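432aa long hypothetical deoxyribodipyrimidine photolyase (Sulfolobus tokodaii, PDB 2E0I) probably uses light to repair pyrimidine dimers in DNA, binding two FAD molecules, one of them a candidate light-harvesting cofactor. Local coordinates at residues V95-T100 with T130-F135; D248-L253 with N347-W352. All coordinates share one frame; numbering follows the deposited sequence.

Contact 1: residues V95-T100 with T130-F135; sequences VNEDYT and TPKSLF. With FAD (flavin-adenine dinucleotide), chain F.
Lys132 reaches out as an extended chain to meet Tyr99 and Glu97, and the packed part of the contact is where its methylenes run obliquely past the phenol ring, with CD 3.8 Å from Tyr99 CE1. Beyond the ring the contact loosens: both ends of the Glu97-Lys132 salt bridge are partly exposed to solvent, and its hydrogen bond is weak, Lys132 NZ lying 3.5 Å from Glu97 OE2. The firmer polar partner of NZ is the hydroxyl of Tyr255, whose ring also meets buried Tyr99 edge-to-face. The same 95-100 segment also binds the cofactor. Asp98, with CG turned away from its backbone N (chi1 -153°), accepts a bond at OD2 from O4' of the FAD ribityl chain (2.9 Å), while OD1 receives Tyr99 N at 2.7 Å and pairs with Arg9. Thr100 OG1 bonds phosphate oxygen O1P of the FAD at 2.9 Å. With an alanine in place of Asp98, the ribityl hydroxyl and the Arg9 charge would probably lose their mate. The 95-100 segment leaves strand 92-96 of the parallel sheet and enters helix 101-115 at the Thr100 N-cap; the 130-135 loop follows strand 120-124, and helix 238-256 packs on Tyr99 and Lys132.

Contact 2: residues D248-L253 with N347-W352; sequences DFFTLL and NGNWQW. With FAD (flavin-adenine dinucleotide), chain E.
Phe250 lays one face of its ring against the backbone of Gly348, where helices 238-256 and 343-353 meet with the CA atoms of these two residues only 5.5 Å apart. CD1 lies 3.4 Å from Gly348 CA, and the carbonyl carbon of Gly348 sits over the rim of the ring; a CB on this glycine would run into CD1, so the close approach depends on its having no side chain. Phe249 CD2 covers part of the opposite face. With CG anti to its carbonyl carbon (chi1 -78°), the Phe250 ring is directed at the second helix, and its edge faces adenine N1A of the FAD in the ring plane.

Asn349 links this packing to the cofactor along its whole length. Its CB rests over the face of the flavin's dimethylbenzene ring, 3.4 Å from C8, and CG continues over the same face, 3.3 Å from C9. At the tip the amide divides its work: OD1 accepts the adenine amino group N6A at 2.9 Å, and ND2 donates to adenine N1A at 3.1 Å in a nearly straight bond (175°). ND2 also lies 3.5 Å from Phe250 CE2, the amide being inclined 55° to the phenyl plane, and gives a further bond to Ile345 O.

One residue further along the helix, Trp350 offers an indole face to the flavin methyl C7M, consistent with the proximal tryptophan of the electron-transfer chain known in photolyases. The two amide bonds read the Watson-Crick edge of the adenine, while the same side chain lies on the flavin. One asparagine thus touches both ends of a folded FAD, the compact shape familiar from the catalytic flavin of this family.

Overall arrangement
Contact 1 belongs to the N-terminal α/β region and contact 2 to the helical FAD-binding region, yet their centres are only 14 Å apart and helix 238-256 joins them directly. Asp248 OD2 probably accepts a hydrogen bond from Thr130 N at 2.9 Å, Tyr99 CD2 packs 3.7 Å from Thr251 CG2, and Lys132 CB lies equally close to Leu252 CD2. Each contact borders its own FAD: contact 1, through segment 95-100 alone, the candidate light-harvesting molecule, contact 2 the folded FAD. The Tyr99 side chain is about 14 Å from the FAD of contact 2, nearest atoms, and Gly348 CA about 10 Å from the nearest atom of the other. Glu331 OE1 bonds the latter and also Asn347 ND2.

Contact 1: residues V95-T100 with T130-F135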
ATOM      1  N   VAL A  95     -13.465 -14.557   8.626  1.00 21.83           N
ATOM      2  CA  VAL A  95     -12.627 -13.616   7.877  1.00 21.18           C
ATOM      3  C   VAL A  95     -12.058 -12.565   8.807  1.00 21.26           C
ATOM      4  O   VAL A  95     -12.379 -12.513   9.990  1.00 20.10           O
ATOM      5  CB  VAL A  95     -13.400 -12.846   6.776  1.00 19.31           C
ATOM      6  CG1 VAL A  95     -14.105 -13.819   5.864  1.00 21.14           C
ATOM      7  CG2 VAL A  95     -14.379 -11.870   7.402  1.00 18.81           C
ATOM      8  N   ASN A  96     -11.203 -11.725   8.252  1.00 22.03           N
ATOM      9  CA  ASN A  96     -10.610 -10.635   9.001  1.00 23.54           C
ATOM     10  C   ASN A  96     -11.185  -9.376   8.367  1.00 23.84           C
ATOM     11  O   ASN A  96     -10.995  -9.131   7.181  1.00 24.33           O
ATOM     12  CB  ASN A  96      -9.088 -10.663   8.858  1.00 24.79           C
ATOM     13  CG  ASN A  96      -8.445 -11.732   9.709  1.00 25.03           C
ATOM     14  OD1 ASN A  96      -7.536 -12.424   9.269  1.00 27.59           O
ATOM     15  ND2 ASN A  96      -8.904 -11.859  10.947  1.00 25.87           N
ATOM     16  N   GLU A  97     -11.906  -8.595   9.156  1.00 24.29           N
ATOM     17  CA  GLU A  97     -12.531  -7.375   8.671  1.00 24.67           C
ATOM     18  C   GLU A  97     -11.495  -6.412   8.120  1.00 23.80           C
ATOM     19  O   GLU A  97     -10.341  -6.433   8.537  1.00 23.40           O
ATOM     20  CB  GLU A  97     -13.258  -6.691   9.813  1.00 26.88           C
ATOM     21  CG  GLU A  97     -12.298  -6.098  10.818  1.00 33.36           C
ATOM     22  CD  GLU A  97     -12.995  -5.336  11.915  1.00 37.55           C
ATOM     23  OE1 GLU A  97     -12.287  -4.757  12.775  1.00 39.62           O
ATOM     24  OE2 GLU A  97     -14.247  -5.319  11.914  1.00 38.99           O
ATOM     25  N   ASP A  98     -11.903  -5.578   7.170  1.00 23.81           N
ATOM     26  CA  ASP A  98     -11.003  -4.582   6.613  1.00 24.28           C
ATOM     27  C   ASP A  98     -11.667  -3.237   6.898  1.00 22.44           C
ATOM     28  O   ASP A  98     -12.728  -3.191   7.503  1.00 22.19           O
ATOM     29  CB  ASP A  98     -10.779  -4.781   5.110  1.00 27.57           C
ATOM     30  CG  ASP A  98      -9.416  -4.248   4.636  1.00 29.96           C
ATOM     31  OD1 ASP A  98      -8.917  -3.250   5.202  1.00 31.12           O
ATOM     32  OD2 ASP A  98      -8.845  -4.823   3.683  1.00 31.97           O
ATOM     33  N   TYR A  99     -11.064  -2.152   6.443  1.00 21.40           N
ATOM     34  CA  TYR A  99     -11.580  -0.839   6.767  1.00 21.15           C
ATOM     35  C   TYR A  99     -11.875   0.133   5.635  1.00 20.82           C
ATOM     36  O   TYR A  99     -11.895   1.330   5.854  1.00 22.82           O
ATOM     37  CB  TYR A  99     -10.612  -0.207   7.770  1.00 21.28           C
ATOM     38  CG  TYR A  99     -10.333  -1.139   8.936  1.00 24.17           C
ATOM     39  CD1 TYR A  99     -11.242  -1.262   9.986  1.00 25.04           C
ATOM     40  CD2 TYR A  99      -9.212  -1.984   8.936  1.00 24.58           C
ATOM     41  CE1 TYR A  99     -11.057  -2.196  10.997  1.00 25.80           C
ATOM     42  CE2 TYR A  99      -9.018  -2.926   9.947  1.00 24.84           C
ATOM     43  CZ  TYR A  99      -9.953  -3.027  10.975  1.00 26.39           C
ATOM     44  OH  TYR A  99      -9.812  -3.966  11.981  1.00 27.97           O
ATOM     45  N   THR A 100     -12.104  -0.359   4.425  1.00 20.73           N
ATOM     46  CA  THR A 100     -12.423   0.548   3.318  1.00 19.30           C
ATOM     47  C   THR A 100     -13.878   0.372   2.918  1.00 18.38           C
ATOM     48  O   THR A 100     -14.467  -0.698   3.095  1.00 17.35           O
ATOM     49  CB  THR A 100     -11.580   0.287   2.048  1.00 18.40           C
ATOM     50  OG1 THR A 100     -11.763  -1.070   1.625  1.00 18.46           O
ATOM     51  CG2 THR A 100     -10.121   0.558   2.295  1.00 17.35           C
ATOM     52  N   THR A 130      -3.253  -1.889  16.638  1.00 34.53           N
ATOM     53  CA  THR A 130      -4.033  -1.398  17.774  1.00 36.52           C
ATOM     54  C   THR A 130      -5.546  -1.553  17.565  1.00 36.57           C
ATOM     55  O   THR A 130      -6.026  -1.560  16.429  1.00 37.19           O
ATOM     56  CB  THR A 130      -3.731   0.111  18.021  1.00 37.14           C
ATOM     57  OG1 THR A 130      -4.209   0.884  16.916  1.00 37.25           O
ATOM     58  CG2 THR A 130      -2.238   0.349  18.128  1.00 38.60           C
ATOM     59  N   PRO A 131      -6.316  -1.674  18.663  1.00 36.18           N
ATOM     60  CA  PRO A 131      -7.778  -1.820  18.601  1.00 36.05           C
ATOM     61  C   PRO A 131      -8.399  -0.562  17.999  1.00 36.52           C
ATOM     62  O   PRO A 131      -8.057   0.553  18.404  1.00 37.23           O
ATOM     63  CB  PRO A 131      -8.164  -2.003  20.058  1.00 34.78           C
ATOM     64  CG  PRO A 131      -6.968  -2.670  20.634  1.00 35.27           C
ATOM     65  CD  PRO A 131      -5.843  -1.872  20.040  1.00 35.82           C
ATOM     66  N   LYS A 132      -9.316  -0.729  17.052  1.00 35.90           N
ATOM     67  CA  LYS A 132      -9.901   0.436  16.410  1.00 36.91           C
ATOM     68  C   LYS A 132     -10.695   1.373  17.305  1.00 37.10           C
ATOM     69  O   LYS A 132     -10.836   2.557  16.989  1.00 37.16           O
ATOM     70  CB  LYS A 132     -10.754   0.024  15.210  1.00 37.43           C
ATOM     71  CG  LYS A 132     -11.935  -0.843  15.518  1.00 36.97           C
ATOM     72  CD  LYS A 132     -12.732  -1.054  14.256  1.00 38.13           C
ATOM     73  CE  LYS A 132     -13.901  -1.987  14.480  1.00 38.89           C
ATOM     74  NZ  LYS A 132     -14.712  -2.120  13.243  1.00 40.85           N
ATOM     75  N   SER A 133     -11.213   0.863  18.417  1.00 37.21           N
ATOM     76  CA  SER A 133     -11.983   1.713  19.319  1.00 37.30           C
ATOM     77  C   SER A 133     -11.108   2.831  19.889  1.00 36.92           C
ATOM     78  O   SER A 133     -11.609   3.892  20.262  1.00 37.50           O
ATOM     79  CB  SER A 133     -12.547   0.893  20.469  1.00 36.85           C
ATOM     80  OG  SER A 133     -11.509   0.518  21.346  1.00 40.31           O
ATOM     81  N   LEU A 134      -9.802   2.585  19.940  1.00 36.68           N
ATOM     82  CA  LEU A 134      -8.845   3.551  20.475  1.00 36.33           C
ATOM     83  C   LEU A 134      -8.561   4.775  19.613  1.00 35.45           C
ATOM     84  O   LEU A 134      -7.756   5.613  20.005  1.00 35.34           O
ATOM     85  CB  LEU A 134      -7.504   2.874  20.754  1.00 37.46           C
ATOM     86  CG  LEU A 134      -7.465   1.678  21.694  1.00 39.06           C
ATOM     87  CD1 LEU A 134      -6.024   1.200  21.839  1.00 39.48           C
ATOM     88  CD2 LEU A 134      -8.040   2.078  23.036  1.00 40.24           C
ATOM     89  N   PHE A 135      -9.186   4.896  18.449  1.00 34.21           N
ATOM     90  CA  PHE A 135      -8.896   6.055  17.619  1.00 34.42           C
ATOM     91  C   PHE A 135      -9.827   7.240  17.870  1.00 35.94           C
ATOM     92  O   PHE A 135     -11.053   7.085  17.912  1.00 37.30           O
ATOM     93  CB  PHE A 135      -8.945   5.688  16.142  1.00 32.53           C
ATOM     94  CG  PHE A 135      -8.471   6.789  15.239  1.00 31.33           C
ATOM     95  CD1 PHE A 135      -7.112   7.001  15.037  1.00 31.31           C
ATOM     96  CD2 PHE A 135      -9.381   7.648  14.628  1.00 30.11           C
ATOM     97  CE1 PHE A 135      -6.667   8.063  14.238  1.00 30.86           C
ATOM     98  CE2 PHE A 135      -8.949   8.707  13.832  1.00 28.39           C
ATOM     99  CZ  PHE A 135      -7.595   8.917  13.637  1.00 29.38           C
TER
HETATM  100  PA  FAD F1200      -8.894  -2.801  -3.813  1.00 21.98           P
HETATM  101  O1A FAD F1200      -7.984  -1.651  -3.611  1.00 22.65           O
HETATM  102  O2A FAD F1200      -8.700  -3.866  -4.821  1.00 24.57           O
HETATM  103  O5B FAD F1200     -10.048  -1.983  -4.583  1.00 22.17           O
HETATM  104  C5B FAD F1200     -11.342  -2.564  -4.779  1.00 20.17           C
HETATM  105  C4B FAD F1200     -12.320  -1.570  -5.414  1.00 19.33           C
HETATM  106  O4B FAD F1200     -12.046  -0.263  -4.872  1.00 18.56           O
HETATM  107  C3B FAD F1200     -12.100  -1.449  -6.923  1.00 19.95           C
HETATM  108  O3B FAD F1200     -13.296  -0.966  -7.543  1.00 20.30           O
HETATM  109  C2B FAD F1200     -11.005  -0.385  -6.974  1.00 21.13           C
HETATM  110  O2B FAD F1200     -11.024   0.253  -8.254  1.00 23.62           O
HETATM  111  C1B FAD F1200     -11.554   0.584  -5.926  1.00 19.77           C
HETATM  112  N9A FAD F1200     -10.509   1.515  -5.434  1.00 19.25           N
HETATM  113  C8A FAD F1200      -9.312   1.168  -4.962  1.00 19.90           C
HETATM  114  N7A FAD F1200      -8.647   2.250  -4.565  1.00 18.28           N
HETATM  115  C5A FAD F1200      -9.428   3.303  -4.783  1.00 17.91           C
HETATM  116  C6A FAD F1200      -9.301   4.668  -4.555  1.00 19.77           C
HETATM  117  N6A FAD F1200      -8.177   5.163  -4.047  1.00 21.00           N
HETATM  118  N1A FAD F1200     -10.316   5.482  -4.879  1.00 21.60           N
HETATM  119  C2A FAD F1200     -11.426   5.006  -5.417  1.00 20.32           C
HETATM  120  N3A FAD F1200     -11.578   3.714  -5.650  1.00 18.71           N
HETATM  121  C4A FAD F1200     -10.610   2.838  -5.344  1.00 18.14           C
HETATM  122  N1  FAD F1200      -8.562  -9.595  -2.556  1.00 17.40           N
HETATM  123  C2  FAD F1200      -9.454 -10.636  -2.842  1.00 17.83           C
HETATM  124  O2  FAD F1200     -10.036 -11.217  -1.928  1.00 20.05           O
HETATM  125  N3  FAD F1200      -9.714 -10.975  -4.175  1.00 18.54           N
HETATM  126  C4  FAD F1200      -9.094 -10.270  -5.215  1.00 21.23           C
HETATM  127  O4  FAD F1200      -9.322 -10.577  -6.385  1.00 21.89           O
HETATM  128  C4X FAD F1200      -8.223  -9.224  -4.927  1.00 20.40           C
HETATM  129  N5  FAD F1200      -7.654  -8.471  -5.963  1.00 17.28           N
HETATM  130  C5X FAD F1200      -6.794  -7.404  -5.673  1.00 18.33           C
HETATM  131  C6  FAD F1200      -6.307  -6.608  -6.705  1.00 18.96           C
HETATM  132  C7  FAD F1200      -5.529  -5.488  -6.424  1.00 18.08           C
HETATM  133  C7M FAD F1200      -5.010  -4.626  -7.578  1.00 17.77           C
HETATM  134  C8  FAD F1200      -5.236  -5.169  -5.101  1.00 17.93           C
HETATM  135  C8M FAD F1200      -4.385  -3.945  -4.757  1.00 19.79           C
HETATM  136  C9  FAD F1200      -5.718  -5.971  -4.069  1.00 17.74           C
HETATM  137  C9A FAD F1200      -6.497  -7.091  -4.348  1.00 18.29           C
HETATM  138  N10 FAD F1200      -7.034  -7.873  -3.313  1.00 17.77           N
HETATM  139  C10 FAD F1200      -7.953  -8.891  -3.602  1.00 18.97           C
HETATM  140  C1' FAD F1200      -6.706  -7.582  -1.898  1.00 19.57           C
HETATM  141  C2' FAD F1200      -7.559  -6.460  -1.307  1.00 21.97           C
HETATM  142  O2' FAD F1200      -6.706  -5.451  -0.757  1.00 19.04           O
HETATM  143  C3' FAD F1200      -8.499  -7.010  -0.229  1.00 21.46           C
HETATM  144  O3' FAD F1200      -9.421  -7.928  -0.823  1.00 20.81           O
HETATM  145  C4' FAD F1200      -9.273  -5.876   0.449  1.00 20.74           C
HETATM  146  O4' FAD F1200      -9.968  -6.399   1.584  1.00 16.59           O
HETATM  147  C5' FAD F1200     -10.275  -5.243  -0.520  1.00 20.68           C
HETATM  148  O5' FAD F1200     -10.442  -3.846  -0.264  1.00 21.30           O
HETATM  149  P   FAD F1200      -9.540  -2.773  -1.056  1.00 20.23           P
HETATM  150  O1P FAD F1200     -10.104  -1.435  -0.764  1.00 23.29           O
HETATM  151  O2P FAD F1200      -8.109  -3.014  -0.770  1.00 18.51           O
HETATM  152  O3P FAD F1200      -9.880  -3.143  -2.585  1.00 22.16           O

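Contact 2: residues D248-L253 with N347-W352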
ATOM      1  N   ASP A 248      -1.417   2.124  10.864  1.00 26.05           N
ATOM      2  CA  ASP A 248      -2.648   2.095  11.644  1.00 26.03           C
ATOM      3  C   ASP A 248      -3.318   3.457  11.584  1.00 24.80           C
ATOM      4  O   ASP A 248      -4.536   3.552  11.380  1.00 24.84           O
ATOM      5  CB  ASP A 248      -2.350   1.751  13.103  1.00 30.23           C
ATOM      6  CG  ASP A 248      -2.252   0.258  13.354  1.00 34.77           C
ATOM      7  OD1 ASP A 248      -1.470  -0.433  12.654  1.00 38.79           O
ATOM      8  OD2 ASP A 248      -2.954  -0.224  14.271  1.00 38.54           O
ATOM      9  N   PHE A 249      -2.520   4.511  11.754  1.00 21.04           N
ATOM     10  CA  PHE A 249      -3.062   5.853  11.741  1.00 18.59           C
ATOM     11  C   PHE A 249      -3.844   6.190  10.482  1.00 17.20           C
ATOM     12  O   PHE A 249      -4.997   6.625  10.554  1.00 17.56           O
ATOM     13  CB  PHE A 249      -1.963   6.887  11.911  1.00 19.24           C
ATOM     14  CG  PHE A 249      -2.482   8.286  11.995  1.00 19.79           C
ATOM     15  CD1 PHE A 249      -3.194   8.709  13.114  1.00 19.89           C
ATOM     16  CD2 PHE A 249      -2.329   9.162  10.927  1.00 20.70           C
ATOM     17  CE1 PHE A 249      -3.749   9.982  13.169  1.00 20.26           C
ATOM     18  CE2 PHE A 249      -2.884  10.443  10.969  1.00 21.18           C
ATOM     19  CZ  PHE A 249      -3.596  10.853  12.090  1.00 21.12           C
ATOM     20  N   PHE A 250      -3.227   6.008   9.324  1.00 14.88           N
ATOM     21  CA  PHE A 250      -3.915   6.326   8.088  1.00 13.49           C
ATOM     22  C   PHE A 250      -5.106   5.419   7.809  1.00 13.31           C
ATOM     23  O   PHE A 250      -6.122   5.873   7.286  1.00 14.03           O
ATOM     24  CB  PHE A 250      -2.945   6.308   6.919  1.00 13.60           C
ATOM     25  CG  PHE A 250      -2.078   7.537   6.830  1.00 13.62           C
ATOM     26  CD1 PHE A 250      -2.642   8.808   6.880  1.00 12.46           C
ATOM     27  CD2 PHE A 250      -0.702   7.425   6.669  1.00 13.55           C
ATOM     28  CE1 PHE A 250      -1.849   9.947   6.775  1.00 12.76           C
ATOM     29  CE2 PHE A 250       0.100   8.567   6.558  1.00 14.67           C
ATOM     30  CZ  PHE A 250      -0.478   9.829   6.613  1.00 12.38           C
ATOM     31  N   THR A 251      -4.993   4.148   8.165  1.00 12.57           N
ATOM     32  CA  THR A 251      -6.082   3.195   7.969  1.00 12.69           C
ATOM     33  C   THR A 251      -7.298   3.634   8.784  1.00 14.98           C
ATOM     34  O   THR A 251      -8.407   3.737   8.249  1.00 16.03           O
ATOM     35  CB  THR A 251      -5.664   1.778   8.427  1.00 12.20           C
ATOM     36  OG1 THR A 251      -4.645   1.287   7.552  1.00 13.03           O
ATOM     37  CG2 THR A 251      -6.854   0.826   8.440  1.00  7.46           C
ATOM     38  N   LEU A 252      -7.081   3.882  10.079  1.00 17.02           N
ATOM     39  CA  LEU A 252      -8.141   4.313  10.987  1.00 17.22           C
ATOM     40  C   LEU A 252      -8.676   5.687  10.593  1.00 17.02           C
ATOM     41  O   LEU A 252      -9.874   5.945  10.668  1.00 16.86           O
ATOM     42  CB  LEU A 252      -7.613   4.334  12.421  1.00 17.25           C
ATOM     43  CG  LEU A 252      -7.400   2.942  13.018  1.00 17.26           C
ATOM     44  CD1 LEU A 252      -6.847   3.071  14.418  1.00 17.46           C
ATOM     45  CD2 LEU A 252      -8.717   2.182  13.044  1.00 15.79           C
ATOM     46  N   LEU A 253      -7.784   6.570  10.168  1.00 17.23           N
ATOM     47  CA  LEU A 253      -8.214   7.883   9.738  1.00 18.53           C
ATOM     48  C   LEU A 253      -9.275   7.687   8.654  1.00 19.31           C
ATOM     49  O   LEU A 253     -10.359   8.256   8.716  1.00 20.21           O
ATOM     50  CB  LEU A 253      -7.036   8.662   9.171  1.00 17.22           C
ATOM     51  CG  LEU A 253      -7.349  10.115   8.818  1.00 17.15           C
ATOM     52  CD1 LEU A 253      -7.665  10.887  10.089  1.00 17.70           C
ATOM     53  CD2 LEU A 253      -6.150  10.742   8.139  1.00 18.99           C
ATOM     54  N   ASN A 347      -3.916   7.168   0.129  1.00 19.97           N
ATOM     55  CA  ASN A 347      -4.740   8.368   0.222  1.00 19.38           C
ATOM     56  C   ASN A 347      -4.240   9.315   1.316  1.00 20.23           C
ATOM     57  O   ASN A 347      -4.050  10.520   1.076  1.00 19.16           O
ATOM     58  CB  ASN A 347      -6.189   7.985   0.512  1.00 19.76           C
ATOM     59  CG  ASN A 347      -7.114   9.179   0.471  1.00 21.71           C
ATOM     60  OD1 ASN A 347      -7.085  10.041   1.358  1.00 23.22           O
ATOM     61  ND2 ASN A 347      -7.933   9.255  -0.577  1.00 21.83           N
ATOM     62  N   GLY A 348      -4.025   8.758   2.510  1.00 19.69           N
ATOM     63  CA  GLY A 348      -3.565   9.537   3.643  1.00 18.91           C
ATOM     64  C   GLY A 348      -2.317  10.320   3.329  1.00 19.40           C
ATOM     65  O   GLY A 348      -2.222  11.519   3.612  1.00 19.47           O
ATOM     66  N   ASN A 349      -1.356   9.639   2.722  1.00 19.76           N
ATOM     67  CA  ASN A 349      -0.098  10.269   2.370  1.00 19.02           C
ATOM     68  C   ASN A 349      -0.243  11.367   1.327  1.00 19.44           C
ATOM     69  O   ASN A 349       0.371  12.421   1.464  1.00 19.25           O
ATOM     70  CB  ASN A 349       0.890   9.207   1.908  1.00 18.58           C
ATOM     71  CG  ASN A 349       1.657   8.582   3.068  1.00 18.70           C
ATOM     72  OD1 ASN A 349       2.611   9.169   3.573  1.00 19.06           O
ATOM     73  ND2 ASN A 349       1.239   7.396   3.497  1.00 17.65           N
ATOM     74  N   TRP A 350      -1.053  11.141   0.294  1.00 19.54           N
ATOM     75  CA  TRP A 350      -1.225  12.169  -0.724  1.00 19.43           C
ATOM     76  C   TRP A 350      -1.818  13.434  -0.128  1.00 20.25           C
ATOM     77  O   TRP A 350      -1.314  14.537  -0.351  1.00 19.56           O
ATOM     78  CB  TRP A 350      -2.113  11.681  -1.873  1.00 17.69           C
ATOM     79  CG  TRP A 350      -1.344  10.936  -2.924  1.00 16.07           C
ATOM     80  CD1 TRP A 350      -1.185   9.580  -3.026  1.00 15.91           C
ATOM     81  CD2 TRP A 350      -0.557  11.512  -3.977  1.00 13.64           C
ATOM     82  NE1 TRP A 350      -0.341   9.279  -4.077  1.00 15.03           N
ATOM     83  CE2 TRP A 350       0.057  10.445  -4.675  1.00 12.85           C
ATOM     84  CE3 TRP A 350      -0.308  12.822  -4.393  1.00 11.28           C
ATOM     85  CZ2 TRP A 350       0.899  10.650  -5.762  1.00 11.50           C
ATOM     86  CZ3 TRP A 350       0.531  13.030  -5.476  1.00 10.80           C
ATOM     87  CH2 TRP A 350       1.124  11.950  -6.148  1.00 12.27           C
ATOM     88  N   GLN A 351      -2.882  13.277   0.643  1.00 21.39           N
ATOM     89  CA  GLN A 351      -3.517  14.436   1.244  1.00 22.48           C
ATOM     90  C   GLN A 351      -2.557  15.137   2.184  1.00 23.25           C
ATOM     91  O   GLN A 351      -2.550  16.356   2.282  1.00 24.43           O
ATOM     92  CB  GLN A 351      -4.775  14.014   1.991  1.00 22.36           C
ATOM     93  CG  GLN A 351      -5.778  13.318   1.112  1.00 22.72           C
ATOM     94  CD  GLN A 351      -7.157  13.843   1.340  1.00 23.85           C
ATOM     95  OE1 GLN A 351      -7.356  15.061   1.363  1.00 24.38           O
ATOM     96  NE2 GLN A 351      -8.130  12.938   1.509  1.00 22.61           N
ATOM     97  N   TRP A 352      -1.747  14.359   2.884  1.00 24.68           N
ATOM     98  CA  TRP A 352      -0.783  14.925   3.808  1.00 25.64           C
ATOM     99  C   TRP A 352       0.127  15.861   3.030  1.00 25.53           C
ATOM    100  O   TRP A 352       0.323  17.005   3.392  1.00 26.97           O
ATOM    101  CB  TRP A 352       0.051  13.813   4.440  1.00 27.05           C
ATOM    102  CG  TRP A 352       0.853  14.241   5.643  1.00 29.58           C
ATOM    103  CD1 TRP A 352       0.440  14.234   6.942  1.00 30.66           C
ATOM    104  CD2 TRP A 352       2.195  14.756   5.653  1.00 30.77           C
ATOM    105  NE1 TRP A 352       1.436  14.712   7.764  1.00 31.77           N
ATOM    106  CE2 TRP A 352       2.523  15.041   6.999  1.00 31.69           C
ATOM    107  CE3 TRP A 352       3.149  15.005   4.656  1.00 31.71           C
ATOM    108  CZ2 TRP A 352       3.769  15.566   7.376  1.00 32.37           C
ATOM    109  CZ3 TRP A 352       4.393  15.527   5.032  1.00 32.79           C
ATOM    110  CH2 TRP A 352       4.687  15.800   6.380  1.00 32.64           C
TER
HETATM  111  PA  FAD E1100      10.873   1.780   5.133  1.00 29.54           P
HETATM  112  O1A FAD E1100      11.897   0.711   5.120  1.00 31.28           O
HETATM  113  O2A FAD E1100      11.064   3.135   5.694  1.00 31.16           O
HETATM  114  O5B FAD E1100      10.014   1.138   6.334  1.00 31.26           O
HETATM  115  C5B FAD E1100       9.182   1.938   7.177  1.00 32.36           C
HETATM  116  C4B FAD E1100       7.843   1.234   7.407  1.00 34.14           C
HETATM  117  O4B FAD E1100       6.973   2.019   8.240  1.00 35.85           O
HETATM  118  C3B FAD E1100       7.127   1.043   6.068  1.00 34.99           C
HETATM  119  O3B FAD E1100       7.419  -0.269   5.577  1.00 33.17           O
HETATM  120  C2B FAD E1100       5.669   1.078   6.520  1.00 35.21           C
HETATM  121  O2B FAD E1100       5.335  -0.149   7.171  1.00 38.01           O
HETATM  122  C1B FAD E1100       5.731   2.216   7.540  1.00 35.68           C
HETATM  123  N9A FAD E1100       5.744   3.546   6.885  1.00 34.64           N
HETATM  124  C8A FAD E1100       6.811   4.293   6.609  1.00 33.40           C
HETATM  125  N7A FAD E1100       6.420   5.463   6.106  1.00 33.44           N
HETATM  126  C5A FAD E1100       5.091   5.461   6.057  1.00 33.54           C
HETATM  127  C6A FAD E1100       4.124   6.369   5.639  1.00 32.04           C
HETATM  128  N6A FAD E1100       4.467   7.567   5.177  1.00 30.60           N
HETATM  129  N1A FAD E1100       2.830   6.024   5.716  1.00 31.20           N
HETATM  130  C2A FAD E1100       2.454   4.845   6.183  1.00 30.40           C
HETATM  131  N3A FAD E1100       3.346   3.961   6.594  1.00 30.27           N
HETATM  132  C4A FAD E1100       4.658   4.235   6.545  1.00 33.30           C
HETATM  133  N1  FAD E1100       2.855   2.832   1.731  1.00 23.25           N
HETATM  134  C2  FAD E1100       2.108   1.697   1.391  1.00 24.48           C
HETATM  135  O2  FAD E1100       2.297   0.626   1.964  1.00 25.23           O
HETATM  136  N3  FAD E1100       1.173   1.763   0.350  1.00 26.07           N
HETATM  137  C4  FAD E1100       1.002   2.965  -0.348  1.00 24.57           C
HETATM  138  O4  FAD E1100       0.141   3.040  -1.223  1.00 23.75           O
HETATM  139  C4X FAD E1100       1.759   4.083  -0.016  1.00 24.01           C
HETATM  140  N5  FAD E1100       1.637   5.250  -0.779  1.00 24.96           N
HETATM  141  C5X FAD E1100       2.377   6.392  -0.445  1.00 24.55           C
HETATM  142  C6  FAD E1100       2.226   7.545  -1.210  1.00 22.01           C
HETATM  143  C7  FAD E1100       2.928   8.696  -0.868  1.00 23.91           C
HETATM  144  C7M FAD E1100       2.720   9.958  -1.707  1.00 24.69           C
HETATM  145  C8  FAD E1100       3.784   8.688   0.232  1.00 22.82           C
HETATM  146  C8M FAD E1100       4.547   9.947   0.649  1.00 23.13           C
HETATM  147  C9  FAD E1100       3.928   7.529   0.989  1.00 23.48           C
HETATM  148  C9A FAD E1100       3.223   6.373   0.663  1.00 25.13           C
HETATM  149  N10 FAD E1100       3.344   5.201   1.432  1.00 24.65           N
HETATM  150  C10 FAD E1100       2.684   4.030   1.025  1.00 23.77           C
HETATM  151  C1' FAD E1100       4.197   5.187   2.648  1.00 22.81           C
HETATM  152  C2' FAD E1100       5.667   4.784   2.493  1.00 24.46           C
HETATM  153  O2' FAD E1100       6.299   5.575   1.484  1.00 24.04           O
HETATM  154  C3' FAD E1100       5.838   3.296   2.179  1.00 26.29           C
HETATM  155  O3' FAD E1100       5.156   2.523   3.171  1.00 28.37           O
HETATM  156  C4' FAD E1100       7.314   2.893   2.182  1.00 26.48           C
HETATM  157  O4' FAD E1100       8.043   3.681   1.237  1.00 26.67           O
HETATM  158  C5' FAD E1100       7.480   1.411   1.838  1.00 27.16           C
HETATM  159  O5' FAD E1100       8.864   1.055   1.741  1.00 28.99           O
HETATM  160  P   FAD E1100       9.657   0.405   2.982  1.00 27.24           P
HETATM  161  O1P FAD E1100       8.850  -0.722   3.500  1.00 28.14           O
HETATM  162  O2P FAD E1100      11.035   0.126   2.521  1.00 28.17           O
HETATM  163  O3P FAD E1100       9.667   1.589   4.078  1.00 30.28           O